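Local coordinates for Serine/threonine-protein phosphatase 2A regulatory subunit B'' subunit alpha (Homo sapiens, PDB 4I5J) that serves as a calcium-binding EF-hand regulatory subunit of protein phosphatase 2A and might modulate the substrate selectivity, activity and localization of the catalytic subunit, at residues A174-V177 and W178-S182; S26-E29 and Q30-I34; S14-I17 and C18-K22; S88-L91 and Q92-L96. All blocks are in the same frame, centred on the assembly; numbering follows the deposited sequence.

Interaction 1 of 4, residues A174-V177 and W178-S182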
loop_
_atom_site.group_PDB
_atom_site.type_symbol
_atom_site.label_atom_id
_atom_site.label_comp_id
_atom_site.label_asym_id
_atom_site.label_seq_id
_atom_site.Cartn_x
_atom_site.Cartn_y
_atom_site.Cartn_z
ATOM N N ALA A 174 -10.803 -3.277 0.317
ATOM C CA ALA A 174 -10.080 -2.190 -0.337
ATOM C C ALA A 174 -8.808 -1.896 0.426
ATOM O O ALA A 174 -7.721 -1.787 -0.153
ATOM C CB ALA A 174 -10.962 -0.939 -0.426
ATOM N N ASP A 175 -8.932 -1.778 1.741
ATOM C CA ASP A 175 -7.763 -1.535 2.564
ATOM C C ASP A 175 -6.759 -2.685 2.561
ATOM O O ASP A 175 -5.561 -2.476 2.762
ATOM C CB ASP A 175 -8.189 -1.175 3.974
ATOM C CG ASP A 175 -8.614 0.273 4.071
ATOM O OD1 ASP A 175 -7.957 1.145 3.429
ATOM O OD2 ASP A 175 -9.596 0.536 4.773
ATOM N N PHE A 176 -7.246 -3.900 2.347
ATOM C CA PHE A 176 -6.352 -5.037 2.246
ATOM C C PHE A 176 -5.463 -4.891 1.012
ATOM O O PHE A 176 -4.279 -5.228 1.054
ATOM C CB PHE A 176 -7.127 -6.354 2.182
ATOM C CG PHE A 176 -6.242 -7.534 1.971
ATOM C CD1 PHE A 176 -5.378 -7.943 2.975
ATOM C CD2 PHE A 176 -6.221 -8.187 0.766
ATOM C CE1 PHE A 176 -4.537 -9.019 2.788
ATOM C CE2 PHE A 176 -5.391 -9.282 0.565
ATOM C CZ PHE A 176 -4.536 -9.689 1.578
ATOM N N VAL A 177 -6.039 -4.391 -0.083
ATOM C CA VAL A 177 -5.258 -4.105 -1.291
ATOM C C VAL A 177 -4.030 -3.244 -0.994
ATOM O O VAL A 177 -2.921 -3.564 -1.433
ATOM C CB VAL A 177 -6.121 -3.476 -2.414
ATOM C CG1 VAL A 177 -5.277 -3.260 -3.664
ATOM C CG2 VAL A 177 -7.303 -4.420 -2.772
ATOM N N TRP A 178 -4.216 -2.170 -0.223
ATOM C CA TRP A 178 -3.115 -1.266 0.133
ATOM C C TRP A 178 -2.109 -1.956 1.011
ATOM O O TRP A 178 -0.902 -1.819 0.809
ATOM C CB TRP A 178 -3.661 -0.052 0.893
ATOM C CG TRP A 178 -4.386 0.911 0.011
ATOM C CD1 TRP A 178 -5.579 0.697 -0.622
ATOM C CD2 TRP A 178 -3.979 2.237 -0.340
ATOM N NE1 TRP A 178 -5.936 1.802 -1.346
ATOM C CE2 TRP A 178 -4.972 2.764 -1.198
ATOM C CE3 TRP A 178 -2.873 3.030 -0.028
ATOM C CZ2 TRP A 178 -4.907 4.046 -1.724
ATOM C CZ3 TRP A 178 -2.799 4.317 -0.573
ATOM C CH2 TRP A 178 -3.816 4.806 -1.408
ATOM N N PHE A 179 -2.601 -2.678 2.017
ATOM C CA PHE A 179 -1.725 -3.495 2.835
ATOM C C PHE A 179 -0.920 -4.470 1.980
ATOM O O PHE A 179 0.310 -4.476 2.037
ATOM C CB PHE A 179 -2.502 -4.299 3.887
ATOM C CG PHE A 179 -1.668 -5.360 4.535
ATOM C CD1 PHE A 179 -0.772 -5.027 5.542
ATOM C CD2 PHE A 179 -1.740 -6.685 4.111
ATOM C CE1 PHE A 179 0.030 -5.994 6.128
ATOM C CE2 PHE A 179 -0.942 -7.667 4.695
ATOM C CZ PHE A 179 -0.057 -7.325 5.702
ATOM N N LEU A 180 -1.604 -5.304 1.194
ATOM C CA LEU A 180 -0.903 -6.340 0.433
ATOM C C LEU A 180 0.196 -5.752 -0.459
ATOM O O LEU A 180 1.331 -6.240 -0.435
ATOM C CB LEU A 180 -1.878 -7.187 -0.395
ATOM C CG LEU A 180 -1.312 -8.413 -1.123
ATOM C CD1 LEU A 180 -2.433 -9.353 -1.573
ATOM C CD2 LEU A 180 -0.548 -8.033 -2.366
ATOM N N ILE A 181 -0.145 -4.731 -1.251
ATOM C CA ILE A 181 0.826 -4.122 -2.159
ATOM C C ILE A 181 2.027 -3.570 -1.390
ATOM O O ILE A 181 3.181 -3.700 -1.818
ATOM C CB ILE A 181 0.175 -3.028 -3.024
ATOM C CG1 ILE A 181 -0.916 -3.654 -3.900
ATOM C CG2 ILE A 181 1.225 -2.333 -3.898
ATOM C CD1 ILE A 181 -1.717 -2.648 -4.704
ATOM N N SER A 182 1.755 -2.989 -0.223
ATOM C CA SER A 182 2.800 -2.345 0.559
ATOM C C SER A 182 3.677 -3.363 1.263
ATOM O O SER A 182 4.865 -3.120 1.494
ATOM C CB SER A 182 2.164 -1.392 1.570
ATOM O OG SER A 182 1.491 -0.355 0.865
#

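Interaction 2 of 4, residues S26-E29 and Q30-I34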
loop_
_atom_site.group_PDB
_atom_site.type_symbol
_atom_site.label_atom_id
_atom_site.label_comp_id
_atom_site.label_asym_id
_atom_site.label_seq_id
_atom_site.Cartn_x
_atom_site.Cartn_y
_atom_site.Cartn_z
ATOM N N SER A 26 -12.520 19.885 -9.396
ATOM C CA SER A 26 -11.190 19.928 -9.985
ATOM C C SER A 26 -10.403 18.672 -9.626
ATOM O O SER A 26 -9.248 18.530 -10.035
ATOM C CB SER A 26 -10.448 21.183 -9.517
ATOM O OG SER A 26 -10.471 21.275 -8.100
ATOM N N SER A 27 -11.047 17.772 -8.876
ATOM C CA SER A 27 -10.441 16.517 -8.447
ATOM C C SER A 27 -11.381 15.325 -8.651
ATOM O O SER A 27 -12.597 15.491 -8.807
ATOM C CB SER A 27 -10.055 16.604 -6.974
ATOM O OG SER A 27 -11.223 16.746 -6.181
ATOM N N LEU A 28 -10.814 14.121 -8.651
ATOM C CA LEU A 28 -11.626 12.915 -8.785
ATOM C C LEU A 28 -11.557 12.055 -7.522
ATOM O O LEU A 28 -10.484 11.840 -6.947
ATOM C CB LEU A 28 -11.172 12.067 -9.979
ATOM C CG LEU A 28 -10.969 12.764 -11.318
ATOM C CD1 LEU A 28 -10.389 11.806 -12.361
ATOM C CD2 LEU A 28 -12.279 13.318 -11.785
ATOM N N GLU A 29 -12.707 11.548 -7.109
ATOM C CA GLU A 29 -12.761 10.597 -6.017
ATOM C C GLU A 29 -12.891 9.199 -6.579
ATOM O O GLU A 29 -13.173 9.043 -7.763
ATOM C CB GLU A 29 -13.948 10.919 -5.120
ATOM C CG GLU A 29 -13.713 12.212 -4.361
ATOM C CD GLU A 29 -14.897 12.620 -3.543
ATOM O OE1 GLU A 29 -16.016 12.106 -3.798
ATOM O OE2 GLU A 29 -14.702 13.463 -2.647
ATOM N N GLN A 30 -12.704 8.190 -5.730
ATOM C CA GLN A 30 -12.795 6.796 -6.173
ATOM C C GLN A 30 -14.026 6.506 -7.003
ATOM O O GLN A 30 -13.917 5.864 -8.054
ATOM C CB GLN A 30 -12.707 5.826 -4.991
ATOM C CG GLN A 30 -11.307 5.797 -4.388
ATOM C CD GLN A 30 -10.999 4.495 -3.646
ATOM O OE1 GLN A 30 -11.816 3.587 -3.618
ATOM N NE2 GLN A 30 -9.813 4.407 -3.048
ATOM N N GLU A 31 -15.187 6.986 -6.550
ATOM C CA GLU A 31 -16.459 6.701 -7.246
ATOM C C GLU A 31 -16.467 7.198 -8.697
ATOM O O GLU A 31 -17.104 6.603 -9.565
ATOM C CB GLU A 31 -17.656 7.303 -6.485
ATOM C CG GLU A 31 -17.951 6.663 -5.116
ATOM C CD GLU A 31 -16.973 7.073 -3.992
ATOM O OE1 GLU A 31 -17.075 6.495 -2.887
ATOM O OE2 GLU A 31 -16.111 7.958 -4.192
ATOM N N ASP A 32 -15.735 8.281 -8.947
ATOM C CA ASP A 32 -15.688 8.912 -10.263
ATOM C C ASP A 32 -15.043 8.015 -11.317
ATOM O O ASP A 32 -15.267 8.205 -12.510
ATOM C CB ASP A 32 -14.911 10.234 -10.192
ATOM C CG ASP A 32 -15.614 11.287 -9.356
ATOM O OD1 ASP A 32 -16.860 11.258 -9.320
ATOM O OD2 ASP A 32 -14.921 12.143 -8.744
ATOM N N PHE A 33 -14.232 7.052 -10.874
ATOM C CA PHE A 33 -13.564 6.139 -11.791
ATOM C C PHE A 33 -14.445 4.960 -12.179
ATOM O O PHE A 33 -14.129 4.221 -13.117
ATOM C CB PHE A 33 -12.268 5.623 -11.183
ATOM C CG PHE A 33 -11.145 6.609 -11.246
ATOM C CD1 PHE A 33 -11.054 7.635 -10.318
ATOM C CD2 PHE A 33 -10.202 6.537 -12.257
ATOM C CE1 PHE A 33 -10.012 8.575 -10.388
ATOM C CE2 PHE A 33 -9.173 7.460 -12.337
ATOM C CZ PHE A 33 -9.075 8.478 -11.402
ATOM N N ILE A 34 -15.540 4.765 -11.451
ATOM C CA ILE A 34 -16.371 3.573 -11.696
ATOM C C ILE A 34 -16.913 3.472 -13.134
ATOM O O ILE A 34 -16.754 2.432 -13.779
ATOM C CB ILE A 34 -17.509 3.406 -10.650
ATOM C CG1 ILE A 34 -16.924 2.911 -9.328
ATOM C CG2 ILE A 34 -18.574 2.431 -11.156
ATOM C CD1 ILE A 34 -17.814 3.167 -8.138
HETATM O O HOH W 1 -15.481 14.735 -8.884
#

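Interaction 3 of 4, residues S14-I17 and C18-K22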
loop_
_atom_site.group_PDB
_atom_site.type_symbol
_atom_site.label_atom_id
_atom_site.label_comp_id
_atom_site.label_asym_id
_atom_site.label_seq_id
_atom_site.Cartn_x
_atom_site.Cartn_y
_atom_site.Cartn_z
ATOM N N SER A 14 -5.648 17.736 -17.094
ATOM C CA SER A 14 -6.764 18.651 -16.861
ATOM C C SER A 14 -8.038 18.264 -17.620
ATOM O O SER A 14 -9.137 18.328 -17.065
ATOM C CB SER A 14 -6.363 20.082 -17.209
ATOM O OG SER A 14 -5.452 20.589 -16.247
ATOM N N LYS A 15 -7.891 17.851 -18.876
ATOM C CA LYS A 15 -9.055 17.425 -19.654
ATOM C C LYS A 15 -9.608 16.098 -19.137
ATOM O O LYS A 15 -10.809 15.854 -19.180
ATOM C CB LYS A 15 -8.712 17.293 -21.136
ATOM C CG LYS A 15 -8.293 18.596 -21.836
ATOM C CD LYS A 15 -7.725 18.279 -23.244
ATOM C CE LYS A 15 -7.064 19.485 -23.915
ATOM N NZ LYS A 15 -6.444 19.105 -25.226
ATOM N N PHE A 16 -8.728 15.221 -18.668
ATOM C CA PHE A 16 -9.183 13.951 -18.126
ATOM C C PHE A 16 -10.045 14.191 -16.893
ATOM O O PHE A 16 -11.112 13.581 -16.732
ATOM C CB PHE A 16 -7.993 13.068 -17.751
ATOM C CG PHE A 16 -8.389 11.751 -17.139
ATOM C CD1 PHE A 16 -8.755 10.686 -17.939
ATOM C CD2 PHE A 16 -8.394 11.581 -15.759
ATOM C CE1 PHE A 16 -9.115 9.466 -17.376
ATOM C CE2 PHE A 16 -8.751 10.367 -15.188
ATOM C CZ PHE A 16 -9.114 9.310 -16.000
ATOM N N ILE A 17 -9.558 15.064 -16.016
ATOM C CA ILE A 17 -10.275 15.415 -14.803
ATOM C C ILE A 17 -11.670 15.942 -15.168
ATOM O O ILE A 17 -12.665 15.463 -14.639
ATOM C CB ILE A 17 -9.526 16.483 -13.986
ATOM C CG1 ILE A 17 -8.130 15.991 -13.575
ATOM C CG2 ILE A 17 -10.349 16.909 -12.777
ATOM C CD1 ILE A 17 -8.108 14.995 -12.472
ATOM N N CYS A 18 -11.742 16.903 -16.090
ATOM C CA CYS A 18 -13.021 17.509 -16.462
ATOM C C CYS A 18 -13.981 16.471 -17.012
ATOM O O CYS A 18 -15.201 16.608 -16.893
ATOM C CB CYS A 18 -12.835 18.625 -17.503
ATOM S SG CYS A 18 -11.951 20.073 -16.893
ATOM N N LEU A 19 -13.425 15.426 -17.606
ATOM C CA LEU A 19 -14.245 14.412 -18.236
ATOM C C LEU A 19 -14.925 13.514 -17.210
ATOM O O LEU A 19 -16.093 13.193 -17.351
ATOM C CB LEU A 19 -13.388 13.576 -19.186
ATOM C CG LEU A 19 -14.149 12.504 -19.943
ATOM C CD1 LEU A 19 -15.318 13.136 -20.670
ATOM C CD2 LEU A 19 -13.229 11.830 -20.925
ATOM N N LEU A 20 -14.200 13.099 -16.175
ATOM C CA LEU A 20 -14.771 12.175 -15.180
ATOM C C LEU A 20 -15.346 12.877 -13.964
ATOM O O LEU A 20 -16.081 12.261 -13.188
ATOM C CB LEU A 20 -13.724 11.172 -14.686
ATOM C CG LEU A 20 -13.216 10.149 -15.695
ATOM C CD1 LEU A 20 -12.376 9.108 -14.973
ATOM C CD2 LEU A 20 -14.411 9.512 -16.340
ATOM N N ALA A 21 -14.986 14.145 -13.773
ATOM C CA ALA A 21 -15.330 14.832 -12.536
ATOM C C ALA A 21 -16.781 15.244 -12.539
ATOM O O ALA A 21 -17.358 15.513 -13.585
ATOM C CB ALA A 21 -14.455 16.060 -12.323
ATOM N N LYS A 22 -17.365 15.324 -11.356
ATOM C CA LYS A 22 -18.665 15.944 -11.239
ATOM C C LYS A 22 -18.512 17.407 -11.637
ATOM O O LYS A 22 -17.393 17.934 -11.665
ATOM C CB LYS A 22 -19.198 15.745 -9.827
ATOM C CG LYS A 22 -19.499 14.277 -9.561
ATOM C CD LYS A 22 -19.860 14.031 -8.117
ATOM C CE LYS A 22 -20.026 12.551 -7.819
ATOM N NZ LYS A 22 -20.415 12.350 -6.386
#

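Interaction 4 of 4, residues S88-L91 and Q92-L96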
loop_
_atom_site.group_PDB
_atom_site.type_symbol
_atom_site.label_atom_id
_atom_site.label_comp_id
_atom_site.label_asym_id
_atom_site.label_seq_id
_atom_site.Cartn_x
_atom_site.Cartn_y
_atom_site.Cartn_z
ATOM N N SER A 88 1.977 10.720 -13.075
ATOM C CA SER A 88 1.792 9.272 -13.121
ATOM C C SER A 88 1.809 8.751 -14.555
ATOM O O SER A 88 1.796 9.530 -15.498
ATOM C CB SER A 88 0.446 8.904 -12.487
ATOM O OG SER A 88 -0.611 9.127 -13.410
ATOM N N ASN A 89 1.805 7.429 -14.720
ATOM C CA ASN A 89 1.665 6.837 -16.047
ATOM C C ASN A 89 0.242 6.383 -16.326
ATOM O O ASN A 89 0.028 5.490 -17.154
ATOM C CB ASN A 89 2.630 5.642 -16.235
ATOM C CG ASN A 89 2.289 4.466 -15.334
ATOM O OD1 ASN A 89 1.468 4.587 -14.431
ATOM N ND2 ASN A 89 2.912 3.319 -15.585
ATOM N N PHE A 90 -0.742 6.971 -15.647
ATOM C CA PHE A 90 -2.109 6.470 -15.826
ATOM C C PHE A 90 -2.655 6.723 -17.235
ATOM O O PHE A 90 -3.204 5.831 -17.864
ATOM C CB PHE A 90 -3.090 7.027 -14.787
ATOM C CG PHE A 90 -4.481 6.458 -14.933
ATOM C CD1 PHE A 90 -4.720 5.111 -14.663
ATOM C CD2 PHE A 90 -5.533 7.251 -15.360
ATOM C CE1 PHE A 90 -5.986 4.557 -14.816
ATOM C CE2 PHE A 90 -6.809 6.712 -15.499
ATOM C CZ PHE A 90 -7.036 5.355 -15.233
ATOM N N LEU A 91 -2.521 7.945 -17.728
ATOM C CA LEU A 91 -3.087 8.242 -19.035
ATOM C C LEU A 91 -2.366 7.437 -20.092
ATOM O O LEU A 91 -3.010 6.890 -20.978
ATOM C CB LEU A 91 -3.053 9.739 -19.330
ATOM C CG LEU A 91 -3.977 10.574 -18.436
ATOM C CD1 LEU A 91 -4.012 12.023 -18.886
ATOM C CD2 LEU A 91 -5.376 9.976 -18.446
ATOM N N GLN A 92 -1.040 7.325 -19.986
ATOM C CA GLN A 92 -0.283 6.457 -20.908
ATOM C C GLN A 92 -0.755 5.006 -20.832
ATOM O O GLN A 92 -0.883 4.325 -21.843
ATOM C CB GLN A 92 1.219 6.509 -20.622
ATOM C CG GLN A 92 1.998 5.459 -21.386
ATOM C CD GLN A 92 3.337 5.179 -20.763
ATOM O OE1 GLN A 92 3.663 5.693 -19.683
ATOM N NE2 GLN A 92 4.122 4.356 -21.428
ATOM N N THR A 93 -1.031 4.524 -19.625
ATOM C CA THR A 93 -1.517 3.158 -19.475
ATOM C C THR A 93 -2.898 2.982 -20.147
ATOM O O THR A 93 -3.204 1.926 -20.690
ATOM C CB THR A 93 -1.612 2.761 -17.979
ATOM O OG1 THR A 93 -0.307 2.800 -17.387
ATOM C CG2 THR A 93 -2.154 1.353 -17.841
ATOM N N LEU A 94 -3.734 4.012 -20.104
ATOM C CA LEU A 94 -4.999 3.968 -20.839
ATOM C C LEU A 94 -4.725 3.875 -22.330
ATOM O O LEU A 94 -5.368 3.114 -23.044
ATOM C CB LEU A 94 -5.845 5.211 -20.558
ATOM C CG LEU A 94 -6.554 5.226 -19.211
ATOM C CD1 LEU A 94 -7.637 6.314 -19.196
ATOM C CD2 LEU A 94 -7.145 3.863 -18.947
ATOM N N ALA A 95 -3.760 4.655 -22.802
ATOM C CA ALA A 95 -3.390 4.611 -24.213
ATOM C C ALA A 95 -2.909 3.210 -24.620
ATOM O O ALA A 95 -3.185 2.745 -25.734
ATOM C CB ALA A 95 -2.333 5.657 -24.509
ATOM N N LEU A 96 -2.206 2.534 -23.712
ATOM C CA LEU A 96 -1.672 1.197 -23.993
ATOM C C LEU A 96 -2.775 0.143 -23.889
ATOM O O LEU A 96 -2.778 -0.844 -24.606
ATOM C CB LEU A 96 -0.525 0.850 -23.035
ATOM C CG LEU A 96 0.798 1.620 -23.113
ATOM C CD1 LEU A 96 1.720 1.222 -21.953
ATOM C CD2 LEU A 96 1.517 1.394 -24.448
HETATM O O HOH W 2 0.704 9.038 -18.596
HETATM O O HOH W 3 4.721 3.779 -18.147
#

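Interaction 1 of 4, residues A174-V177 and W178-S182
F176 and L180 both turn CG away from their own backbone N (chi1 176° and -173°), which lays the leucine across the phenylalanine one helical turn earlier. L180 CB sits over one ring face, displaced toward the rim, and L180 CD1 reaches F176 CE2 at 3.7 Å. F179 meets the same phenylalanine from another direction: its CD2 comes obliquely within 3.9 Å of F176 CE1. V177 and I181 run side by side and point the same way, with V177 CG1 3.8 Å from I181 CD1. W178 turns back along the helix, the edge of its indole meeting the preceding turn, with A174 O lying close to the indole plane, 3.3 Å from W178 CD1. Its NE1 binds Q66 of helix 54-72. Nearly straight i to i+4 backbone bonds run beneath these side chains, the shortest from L180 N to F176 O at 2.7 Å. At the far end W178 O is gripped twice by one residue, by S182 N and by S182 OG (2.8 Å from W178 O), from opposite faces of its carbonyl plane. Such i to i+3 and i to i+4 packing lines a helix of the EF-hand pair region, F176 and L180 facing helix 112-125, I181 helix 54-72 and F179 helix 189-199. With W178 O and Y70 as partners, the buried S182 hydroxyl has its polarity met inside the packed interior.

Interaction 2 of 4, residues S26-E29 and Q30-I34
Two hydrogen bonds join E29 and D32. E29 N donates to D32 OD2 at 2.8 Å in a fairly straight bond (166°), although the donor stands above the carboxylate plane; in return D32 N donates to E29 O, 2.9 Å away, through a more bent bond. D32 OD2 is held a second time by a water, 2.7 Å off, which also donates to S27 O and so ties the carboxylate to this extended backbone. The apolar part is L28 against F33, their side chains crossing at about a right angle: L28 CB lies 3.7 Å from F33 CE1, and L28 CD1 reaches F33 CZ. The ring also places its CD1 edge near E29 O, with that oxygen in the ring plane. Among the charges, E29 OE1 and E31 OE2 stand 4.2 Å apart, their carboxylate planes at 64°, a closeness that may raise one proton affinity, although K79, touching E29, may offset it. L28 also packs on F16, I17 and L20, and its backbone bonds to I80. The D32 N to E29 O bond closes a beta turn with helical torsions at Q30 and E31, latched by D32 OD2, just ahead of helix 34-43 in the N-terminal EF-hand region.

Interaction 3 of 4, residues S14-I17 and C18-K22
Helix 12-20 runs out here: C18 N to S14 O and L20 N to F16 O keep the i to i+4 pattern, weak bonds from L19 N to K15 O and F16 O and from L20 N to I17 O show a tightening toward i to i+3, and A21 N still bonds to I17 O at 2.8 Å, although A21 is the first residue to leave helical torsions. F16 and L20 carry the side-chain contact. F16 sends CG anti to its amide nitrogen (chi1 178°), and the ring thereby leans along the helix toward the following turn. L20 answers with its CG over one ring face, while its CD1 touches F16 CZ at 3.4 Å. On a neighbouring side the pairing is slighter: I17 CG2 stands 4.2 Å from A21 CB, which presses closer to I17 O, at 3.0 Å. F16 and I17 face the shared core, meeting I85 of helix 82-86, and F16 and L20 touch L36 of helix 34-43, while C18 and L19 lie on the exposed side. With carbon meeting carbon, the side-chain contact is dispersive and without a directional bond, and its orientation is probably set by the backbone and neighbouring helices.

Interaction 4 of 4, residues S88-L91 and Q92-L96
L94 stands over one face of the F90 ring, shifted toward its rim, in a CH-pi contact: L94 CG lies 4.3 Å from the ring centroid and 23° off the normal. Both methyls follow, L94 CD1 to F90 CE2 at 3.8 Å and L94 CD2 to F90 CZ at 4.0 Å, the two side chains slanting across one another. With chi1 at -177° the F90 ring is carried over to where L94 can cover its face. L91 adds a looser apolar neighbour, with CD2 4.4 Å from L94 CD1. The polar side is arranged round N89 O, which T93 holds with two donors: its N at 2.9 Å and its OG1 at 2.7 Å from N89 O, coming from opposite faces of the carbonyl plane. N89 itself crosses T93 at a slant, but its amide bonds outward, OD1 to Y109 and ND2 to D108. A water bridges N89 ND2 and Q92 OE1, spanning the first turn. Just ahead, S88 OG accepts from F90 N at 3.1 Å and forms an ST turn. F90 also meets Y109 edge-to-face, and L94 touches F16 of helix 12-20. N89 occupies the N-cap position without a capping bond from its side chain, and the whole is typical of a helix start: an ST turn leading into helix 90-97 in the N-terminal EF-hand region.

In the fold
Interactions 2, 3 and 4 form one connected core in the N-terminal EF-hand region. Interactions 2 and 3 have centres about 9 Å apart and share packing, with L28 CD1 3.6 Å from F16 CE2. F16 also joins interaction 3 to interaction 4, its CZ lying 3.5 Å from F90 CE2; F33 CE2 reaches the same F90 CE2 at 4.0 Å. Three phenylalanines thus converge. Interaction 1 stands apart on helix 173-184, its centre about 19 Å from that of interaction 2 but its nearest atoms about 5 Å away; Q66 of helix 54-72 bridges the two by hydrogen bonds to W178 and Q30. All four lie away from the calcium site round D200 and E211.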